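Local structure of nucleoside phosphorylase, putative (Trypanosoma brucei, 3BJE) at residues D187-L201 / M270-S282. The protein acts as a homodimeric uridine phosphorylase, an enzyme that cleaves uridine with phosphate into uracil and ribose 1-phosphate. Numbering follows the deposited sequence.
Sequences DQQEIRRIVREQTGL and MVEELGSLKFNLS
Met270 opens the second segment with a loose apolar touch on Leu201, and both side chains also pack on Tyr176 of the second subunit, so this end of the contact borders the dimer interface. One turn on, Glu273 reaches across: straight about CB-CG (chi2 179°), the side chain carries its carboxylate to Gly200 and takes the backbone N-H on OE1. That bond is short and almost straight, 2.7 Å from Gly200 N to Glu273 OE1 at 176°, and it holds the backbone at Thr199-Gly200, where the chain leaves the helical run. The same turn is held from within: Thr199 OG1 donates to Val195 O and, by accepting from Leu201 N two residues on, closes an ST turn. Ser276 OG and Gln198 OE1 share a water. Leu277 then splits its two methyls: CD1 lies 3.8 Å from Thr199 CG2 and also meets Val195 CG2, while CD2 runs against Gln198 and Ile194.

Strand 279-281 pairs antiparallel with strand 284-292 in the central beta-structure of the nucleoside phosphorylase (PNP/UDP) superfamily fold; helix 187-198 packs on the outside, 8.4 Å from strand 279-281 between axes and nearly antiparallel to it (164°), its Ile191 also meeting strands 161-169 and 239-246.

Phe279 fills the middle. Ile191 CG1 sits over one ring face, 4.0 Å from the ring centroid, a CH-pi contact, while Ile194 CG2 comes at the edge, 3.7 Å from Phe279 CE1. At the next residue a water accepts from Asn280 N and donates to Glu190 OE2, a carboxylate already gripped side-on by Arg193. Leu281 pushes CD1 against Ile191 CD1, and its CD2 lies 3.6 Å from Asp187 O. Finally Ser282 N donates to Asp187 OD1 at 2.8 Å, on the syn side, with Ser282 OG 2.8 Å from Asp187 OD2.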
ATOM      1  N   ASP A 187      26.599 -10.979  -0.523  1.00 18.08           N
ATOM      2  CA  ASP A 187      25.683 -11.302  -1.616  1.00 17.64           C
ATOM      3  C   ASP A 187      24.708 -10.149  -1.893  1.00 18.13           C
ATOM      4  O   ASP A 187      24.467  -9.775  -3.052  1.00 19.40           O
ATOM      5  CB  ASP A 187      24.909 -12.578  -1.309  1.00 18.84           C
ATOM      6  CG  ASP A 187      25.718 -13.828  -1.553  1.00 19.46           C
ATOM      7  OD1 ASP A 187      26.829 -13.754  -2.127  1.00 19.12           O
ATOM      8  OD2 ASP A 187      25.225 -14.913  -1.182  1.00 20.32           O
ATOM      9  N   GLN A 188      24.147  -9.574  -0.832  1.00 17.34           N
ATOM     10  CA  GLN A 188      23.238  -8.434  -1.009  1.00 17.18           C
ATOM     11  C   GLN A 188      23.950  -7.194  -1.581  1.00 16.59           C
ATOM     12  O   GLN A 188      23.363  -6.434  -2.370  1.00 18.23           O
ATOM     13  CB  GLN A 188      22.546  -8.092   0.312  1.00 15.60           C
ATOM     14  CG  GLN A 188      21.436  -9.068   0.678  1.00 18.96           C
ATOM     15  CD  GLN A 188      20.663  -8.684   1.917  1.00 17.87           C
ATOM     16  OE1 GLN A 188      20.270  -7.532   2.092  1.00 19.00           O
ATOM     17  NE2 GLN A 188      20.437  -9.661   2.798  1.00 19.61           N
ATOM     18  N   GLN A 189      25.200  -6.970  -1.183  1.00 17.40           N
ATOM     19  CA  GLN A 189      25.966  -5.852  -1.741  1.00 19.86           C
ATOM     20  C   GLN A 189      26.166  -6.021  -3.248  1.00 19.67           C
ATOM     21  O   GLN A 189      26.099  -5.039  -4.008  1.00 18.88           O
ATOM     22  CB  GLN A 189      27.328  -5.733  -1.063  1.00 19.64           C
ATOM     23  CG  GLN A 189      27.263  -5.168   0.338  1.00 17.10           C
ATOM     24  CD  GLN A 189      28.585  -5.251   1.051  1.00 22.43           C
ATOM     25  OE1 GLN A 189      29.624  -4.901   0.494  1.00 26.07           O
ATOM     26  NE2 GLN A 189      28.562  -5.732   2.290  1.00 22.17           N
ATOM     27  N   GLU A 190      26.409  -7.258  -3.683  1.00 17.67           N
ATOM     28  CA  GLU A 190      26.596  -7.557  -5.099  1.00 18.59           C
ATOM     29  C   GLU A 190      25.293  -7.357  -5.885  1.00 17.83           C
ATOM     30  O   GLU A 190      25.293  -6.768  -6.968  1.00 18.99           O
ATOM     31  CB  GLU A 190      27.117  -8.990  -5.262  1.00 21.00           C
ATOM     32  CG  GLU A 190      27.384  -9.414  -6.702  1.00 20.44           C
ATOM     33  CD  GLU A 190      28.482  -8.609  -7.410  1.00 24.44           C
ATOM     34  OE1 GLU A 190      29.151  -7.735  -6.790  1.00 24.88           O
ATOM     35  OE2 GLU A 190      28.663  -8.866  -8.618  1.00 24.95           O
ATOM     36  N   ILE A 191      24.175  -7.820  -5.326  1.00 17.31           N
ATOM     37  CA  ILE A 191      22.870  -7.586  -5.954  1.00 18.82           C
ATOM     38  C   ILE A 191      22.640  -6.082  -6.128  1.00 17.82           C
ATOM     39  O   ILE A 191      22.296  -5.627  -7.210  1.00 19.50           O
ATOM     40  CB  ILE A 191      21.705  -8.231  -5.138  1.00 18.57           C
ATOM     41  CG1 ILE A 191      21.771  -9.757  -5.245  1.00 18.14           C
ATOM     42  CG2 ILE A 191      20.345  -7.707  -5.620  1.00 18.31           C
ATOM     43  CD1 ILE A 191      20.844 -10.505  -4.281  1.00 20.51           C
ATOM     44  N   ARG A 192      22.836  -5.312  -5.065  1.00 17.16           N
ATOM     45  CA  ARG A 192      22.600  -3.878  -5.153  1.00 17.95           C
ATOM     46  C   ARG A 192      23.497  -3.240  -6.213  1.00 18.33           C
ATOM     47  O   ARG A 192      23.029  -2.398  -6.988  1.00 19.13           O
ATOM     48  CB  ARG A 192      22.806  -3.180  -3.820  1.00 21.46           C
ATOM     49  CG  ARG A 192      22.220  -1.796  -3.847  1.00 22.55           C
ATOM     50  CD  ARG A 192      22.283  -1.130  -2.502  1.00 22.27           C
ATOM     51  NE  ARG A 192      21.530   0.124  -2.543  1.00 23.25           N
ATOM     52  CZ  ARG A 192      22.004   1.277  -2.997  1.00 25.08           C
ATOM     53  NH1 ARG A 192      23.246   1.382  -3.457  1.00 23.67           N
ATOM     54  NH2 ARG A 192      21.226   2.346  -2.984  1.00 24.46           N
ATOM     55  N   ARG A 193      24.770  -3.633  -6.245  1.00 18.27           N
ATOM     56  CA  ARG A 193      25.724  -3.079  -7.210  1.00 18.67           C
ATOM     57  C   ARG A 193      25.254  -3.359  -8.636  1.00 16.97           C
ATOM     58  O   ARG A 193      25.243  -2.460  -9.477  1.00 18.34           O
ATOM     59  CB  ARG A 193      27.144  -3.656  -6.999  1.00 18.62           C
ATOM     60  CG  ARG A 193      28.181  -3.120  -7.980  1.00 19.48           C
ATOM     61  CD  ARG A 193      29.511  -3.831  -7.833  1.00 21.49           C
ATOM     62  NE  ARG A 193      29.534  -5.163  -8.442  1.00 24.27           N
ATOM     63  CZ  ARG A 193      29.844  -5.413  -9.718  1.00 26.25           C
ATOM     64  NH1 ARG A 193      30.107  -4.426 -10.567  1.00 26.48           N
ATOM     65  NH2 ARG A 193      29.859  -6.668 -10.158  1.00 28.99           N
ATOM     66  N   ILE A 194      24.888  -4.603  -8.918  1.00 18.65           N
ATOM     67  CA  ILE A 194      24.478  -4.984 -10.257  1.00 16.29           C
ATOM     68  C   ILE A 194      23.200  -4.257 -10.653  1.00 17.78           C
ATOM     69  O   ILE A 194      23.106  -3.694 -11.736  1.00 17.79           O
ATOM     70  CB  ILE A 194      24.318  -6.524 -10.380  1.00 17.82           C
ATOM     71  CG1 ILE A 194      25.680  -7.208 -10.285  1.00 19.30           C
ATOM     72  CG2 ILE A 194      23.634  -6.923 -11.687  1.00 17.04           C
ATOM     73  CD1 ILE A 194      26.593  -6.987 -11.496  1.00 21.46           C
ATOM     74  N   VAL A 195      22.218  -4.231  -9.764  1.00 17.11           N
ATOM     75  CA  VAL A 195      20.959  -3.548 -10.071  1.00 18.02           C
ATOM     76  C   VAL A 195      21.178  -2.043 -10.303  1.00 17.86           C
ATOM     77  O   VAL A 195      20.610  -1.462 -11.233  1.00 19.63           O
ATOM     78  CB  VAL A 195      19.901  -3.763  -8.946  1.00 18.32           C
ATOM     79  CG1 VAL A 195      18.661  -2.905  -9.208  1.00 23.18           C
ATOM     80  CG2 VAL A 195      19.505  -5.234  -8.868  1.00 21.01           C
ATOM     81  N   ARG A 196      21.982  -1.400  -9.463  1.00 19.57           N
ATOM     82  CA  ARG A 196      22.268   0.026  -9.626  1.00 20.77           C
ATOM     83  C   ARG A 196      23.060   0.347 -10.901  1.00 20.51           C
ATOM     84  O   ARG A 196      22.880   1.426 -11.479  1.00 22.44           O
ATOM     85  CB  ARG A 196      23.022   0.549  -8.402  1.00 22.42           C
ATOM     86  CG  ARG A 196      22.176   0.571  -7.137  1.00 24.20           C
ATOM     87  CD  ARG A 196      21.389   1.849  -7.026  1.00 25.55           C
ATOM     88  NE  ARG A 196      22.307   2.979  -6.876  1.00 25.82           N
ATOM     89  CZ  ARG A 196      21.922   4.249  -6.802  1.00 29.94           C
ATOM     90  NH1 ARG A 196      20.635   4.561  -6.830  1.00 24.52           N
ATOM     91  NH2 ARG A 196      22.834   5.211  -6.672  1.00 29.54           N
ATOM     92  N   GLU A 197      23.938  -0.555 -11.330  1.00 19.24           N
ATOM     93  CA  GLU A 197      24.814  -0.281 -12.471  1.00 20.00           C
ATOM     94  C   GLU A 197      24.170  -0.629 -13.798  1.00 19.92           C
ATOM     95  O   GLU A 197      24.412   0.039 -14.803  1.00 20.49           O
ATOM     96  CB  GLU A 197      26.156  -1.013 -12.316  1.00 20.56           C
ATOM     97  CG  GLU A 197      27.003  -0.389 -11.207  1.00 26.50           C
ATOM     98  CD  GLU A 197      28.343  -1.082 -10.954  1.00 29.07           C
ATOM     99  OE1 GLU A 197      28.637  -2.129 -11.570  1.00 29.04           O
ATOM    100  OE2 GLU A 197      29.106  -0.560 -10.109  1.00 32.66           O
ATOM    101  N   GLN A 198      23.310  -1.642 -13.772  1.00 17.89           N
ATOM    102  CA  GLN A 198      22.781  -2.263 -14.982  1.00 17.42           C
ATOM    103  C   GLN A 198      21.271  -2.118 -15.181  1.00 17.74           C
ATOM    104  O   GLN A 198      20.705  -2.811 -16.031  1.00 23.69           O
ATOM    105  CB  GLN A 198      23.142  -3.745 -14.992  1.00 18.85           C
ATOM    106  CG  GLN A 198      24.648  -3.998 -15.047  1.00 19.85           C
ATOM    107  CD  GLN A 198      24.998  -5.465 -15.040  1.00 21.30           C
ATOM    108  OE1 GLN A 198      24.172  -6.312 -15.395  1.00 23.33           O
ATOM    109  NE2 GLN A 198      26.228  -5.780 -14.625  1.00 22.57           N
ATOM    110  N   THR A 199      20.611  -1.244 -14.421  1.00 16.93           N
ATOM    111  CA  THR A 199      19.205  -0.972 -14.673  1.00 17.93           C
ATOM    112  C   THR A 199      18.878   0.483 -14.384  1.00 17.74           C
ATOM    113  O   THR A 199      19.648   1.196 -13.754  1.00 17.60           O
ATOM    114  CB  THR A 199      18.254  -1.821 -13.787  1.00 17.62           C
ATOM    115  OG1 THR A 199      18.172  -1.271 -12.465  1.00 19.44           O
ATOM    116  CG2 THR A 199      18.692  -3.278 -13.686  1.00 17.47           C
ATOM    117  N   GLY A 200      17.694   0.905 -14.816  1.00 17.67           N
ATOM    118  CA  GLY A 200      17.191   2.237 -14.512  1.00 16.99           C
ATOM    119  C   GLY A 200      16.938   2.503 -13.045  1.00 16.99           C
ATOM    120  O   GLY A 200      16.682   3.648 -12.658  1.00 18.51           O
ATOM    121  N   LEU A 201      17.009   1.455 -12.214  1.00 15.93           N
ATOM    122  CA  LEU A 201      16.989   1.659 -10.755  1.00 15.85           C
ATOM    123  C   LEU A 201      18.253   2.384 -10.275  1.00 18.01           C
ATOM    124  O   LEU A 201      18.349   2.716  -9.104  1.00 18.61           O
ATOM    125  CB  LEU A 201      16.794   0.346 -10.010  1.00 17.53           C
ATOM    126  CG  LEU A 201      15.421  -0.290 -10.306  1.00 19.93           C
ATOM    127  CD1 LEU A 201      15.408  -1.761  -9.920  1.00 20.02           C
ATOM    128  CD2 LEU A 201      14.244   0.442  -9.608  1.00 20.05           C
ATOM    129  N   MET A 270      11.744  -1.796 -17.222  1.00 17.13           N
ATOM    130  CA  MET A 270      12.048  -2.544 -15.997  1.00 17.89           C
ATOM    131  C   MET A 270      12.086  -4.057 -16.193  1.00 16.75           C
ATOM    132  O   MET A 270      12.988  -4.730 -15.696  1.00 18.62           O
ATOM    133  CB  MET A 270      11.047  -2.199 -14.886  1.00 18.06           C
ATOM    134  CG  MET A 270      11.422  -2.841 -13.553  1.00 19.43           C
ATOM    135  SD  MET A 270      10.224  -2.487 -12.256  1.00 19.00           S
ATOM    136  CE  MET A 270      10.569  -0.770 -11.868  1.00 18.25           C
ATOM    137  N   VAL A 271      11.101  -4.607 -16.892  1.00 18.97           N
ATOM    138  CA  VAL A 271      11.020  -6.059 -16.994  1.00 18.23           C
ATOM    139  C   VAL A 271      12.229  -6.649 -17.732  1.00 17.16           C
ATOM    140  O   VAL A 271      12.884  -7.553 -17.233  1.00 19.32           O
ATOM    141  CB  VAL A 271       9.703  -6.488 -17.679  1.00 21.82           C
ATOM    142  CG1 VAL A 271       9.814  -7.882 -18.269  1.00 26.02           C
ATOM    143  CG2 VAL A 271       8.587  -6.428 -16.683  1.00 24.52           C
ATOM    144  N   GLU A 272      12.526  -6.126 -18.911  1.00 16.64           N
ATOM    145  CA  GLU A 272      13.659  -6.597 -19.695  1.00 18.16           C
ATOM    146  C   GLU A 272      14.976  -6.347 -18.993  1.00 16.78           C
ATOM    147  O   GLU A 272      15.865  -7.203 -19.032  1.00 17.56           O
ATOM    148  CB  GLU A 272      13.668  -5.953 -21.089  1.00 19.23           C
ATOM    149  CG  GLU A 272      12.667  -6.563 -22.062  1.00 24.26           C
ATOM    150  CD  GLU A 272      12.913  -6.131 -23.514  1.00 25.93           C
ATOM    151  OE1 GLU A 272      12.533  -4.998 -23.861  1.00 36.09           O
ATOM    152  OE2 GLU A 272      13.462  -6.932 -24.305  1.00 31.30           O
ATOM    153  N   GLU A 273      15.091  -5.196 -18.326  1.00 16.53           N
ATOM    154  CA  GLU A 273      16.305  -4.890 -17.572  1.00 14.53           C
ATOM    155  C   GLU A 273      16.521  -5.904 -16.442  1.00 17.37           C
ATOM    156  O   GLU A 273      17.585  -6.551 -16.353  1.00 18.22           O
ATOM    157  CB  GLU A 273      16.281  -3.470 -17.025  1.00 14.90           C
ATOM    158  CG  GLU A 273      16.302  -2.408 -18.088  1.00 15.64           C
ATOM    159  CD  GLU A 273      16.252  -0.992 -17.514  1.00 16.78           C
ATOM    160  OE1 GLU A 273      16.225  -0.875 -16.290  1.00 17.95           O
ATOM    161  OE2 GLU A 273      16.250  -0.010 -18.295  1.00 18.62           O
ATOM    162  N   LEU A 274      15.510  -6.063 -15.594  1.00 16.02           N
ATOM    163  CA  LEU A 274      15.617  -7.029 -14.493  1.00 16.63           C
ATOM    164  C   LEU A 274      15.857  -8.440 -14.999  1.00 16.24           C
ATOM    165  O   LEU A 274      16.605  -9.207 -14.392  1.00 18.78           O
ATOM    166  CB  LEU A 274      14.365  -7.028 -13.622  1.00 19.06           C
ATOM    167  CG  LEU A 274      14.184  -5.786 -12.763  1.00 18.37           C
ATOM    168  CD1 LEU A 274      12.836  -5.846 -12.033  1.00 19.88           C
ATOM    169  CD2 LEU A 274      15.318  -5.604 -11.757  1.00 19.73           C
ATOM    170  N   GLY A 275      15.191  -8.798 -16.094  1.00 15.81           N
ATOM    171  CA  GLY A 275      15.343 -10.118 -16.689  1.00 18.25           C
ATOM    172  C   GLY A 275      16.726 -10.415 -17.225  1.00 16.80           C
ATOM    173  O   GLY A 275      17.071 -11.606 -17.421  1.00 18.68           O
ATOM    174  N   SER A 276      17.522  -9.370 -17.495  1.00 15.79           N
ATOM    175  CA  SER A 276      18.862  -9.548 -18.105  1.00 17.10           C
ATOM    176  C   SER A 276      19.926  -9.849 -17.047  1.00 16.65           C
ATOM    177  O   SER A 276      21.042 -10.263 -17.386  1.00 17.48           O
ATOM    178  CB  SER A 276      19.265  -8.300 -18.879  1.00 18.55           C
ATOM    179  OG  SER A 276      19.584  -7.228 -18.010  1.00 22.75           O
ATOM    180  N   LEU A 277      19.580  -9.639 -15.777  1.00 17.02           N
ATOM    181  CA  LEU A 277      20.559  -9.689 -14.699  1.00 17.17           C
ATOM    182  C   LEU A 277      20.918 -11.116 -14.300  1.00 17.86           C
ATOM    183  O   LEU A 277      20.071 -12.023 -14.299  1.00 18.87           O
ATOM    184  CB  LEU A 277      20.088  -8.910 -13.460  1.00 17.77           C
ATOM    185  CG  LEU A 277      19.626  -7.465 -13.670  1.00 17.46           C
ATOM    186  CD1 LEU A 277      19.279  -6.834 -12.371  1.00 17.70           C
ATOM    187  CD2 LEU A 277      20.725  -6.656 -14.361  1.00 18.76           C
ATOM    188  N   LYS A 278      22.189 -11.282 -13.941  1.00 19.13           N
ATOM    189  CA  LYS A 278      22.688 -12.490 -13.346  1.00 23.48           C
ATOM    190  C   LYS A 278      23.542 -12.063 -12.166  1.00 23.51           C
ATOM    191  O   LYS A 278      24.441 -11.230 -12.312  1.00 28.57           O
ATOM    192  CB  LYS A 278      23.511 -13.276 -14.365  1.00 25.03           C
ATOM    193  CG  LYS A 278      22.675 -13.833 -15.497  1.00 26.48           C
ATOM    194  CD  LYS A 278      23.493 -14.680 -16.454  1.00 31.71           C
ATOM    195  CE  LYS A 278      22.582 -15.399 -17.442  1.00 38.76           C
ATOM    196  NZ  LYS A 278      21.585 -16.287 -16.753  1.00 42.55           N
ATOM    197  N   PHE A 279      23.237 -12.599 -10.991  1.00 19.28           N
ATOM    198  CA  PHE A 279      23.986 -12.289  -9.797  1.00 22.09           C
ATOM    199  C   PHE A 279      24.906 -13.450  -9.510  1.00 21.12           C
ATOM    200  O   PHE A 279      24.441 -14.558  -9.271  1.00 21.79           O
ATOM    201  CB  PHE A 279      23.038 -12.074  -8.614  1.00 21.55           C
ATOM    202  CG  PHE A 279      21.944 -11.063  -8.885  1.00 18.98           C
ATOM    203  CD1 PHE A 279      22.261  -9.780  -9.309  1.00 16.64           C
ATOM    204  CD2 PHE A 279      20.606 -11.403  -8.726  1.00 19.31           C
ATOM    205  CE1 PHE A 279      21.288  -8.864  -9.571  1.00 17.99           C
ATOM    206  CE2 PHE A 279      19.605 -10.468  -8.980  1.00 20.72           C
ATOM    207  CZ  PHE A 279      19.949  -9.195  -9.397  1.00 17.72           C
ATOM    208  N   ASN A 280      26.208 -13.188  -9.541  1.00 21.54           N
ATOM    209  CA  ASN A 280      27.214 -14.196  -9.200  1.00 22.94           C
ATOM    210  C   ASN A 280      27.422 -14.175  -7.697  1.00 22.61           C
ATOM    211  O   ASN A 280      28.238 -13.413  -7.177  1.00 24.22           O
ATOM    212  CB  ASN A 280      28.507 -13.901  -9.941  1.00 25.82           C
ATOM    213  CG  ASN A 280      28.354 -14.048 -11.442  1.00 31.64           C
ATOM    214  OD1 ASN A 280      27.803 -15.040 -11.926  1.00 35.63           O
ATOM    215  ND2 ASN A 280      28.828 -13.056 -12.187  1.00 39.16           N
ATOM    216  N   LEU A 281      26.657 -15.003  -6.998  1.00 22.99           N
ATOM    217  CA  LEU A 281      26.616 -14.965  -5.542  1.00 21.51           C
ATOM    218  C   LEU A 281      27.375 -16.134  -4.904  1.00 21.93           C
ATOM    219  O   LEU A 281      27.807 -17.070  -5.589  1.00 23.77           O
ATOM    220  CB  LEU A 281      25.162 -14.903  -5.073  1.00 22.11           C
ATOM    221  CG  LEU A 281      24.384 -13.716  -5.654  1.00 20.06           C
ATOM    222  CD1 LEU A 281      22.970 -13.659  -5.079  1.00 19.60           C
ATOM    223  CD2 LEU A 281      25.099 -12.403  -5.354  1.00 20.85           C
ATOM    224  N   SER A 282      27.538 -16.063  -3.586  1.00 22.53           N
ATOM    225  CA  SER A 282      28.426 -16.985  -2.863  1.00 24.37           C
ATOM    226  C   SER A 282      28.100 -18.439  -3.125  1.00 27.65           C
ATOM    227  O   SER A 282      29.003 -19.257  -3.254  1.00 29.49           O
ATOM    228  CB  SER A 282      28.388 -16.721  -1.357  1.00 24.04           C
ATOM    229  OG  SER A 282      27.113 -17.015  -0.815  1.00 24.72           O
TER
HETATM  230  O   HOH W   1      27.200 -10.553 -10.047  1.00 31.09           O
HETATM  231  O   HOH W   2      24.116  -9.038 -14.695  1.00 25.24           O
HETATM  232  O   HOH W   3      22.475  -6.559 -17.769  1.00 26.60           O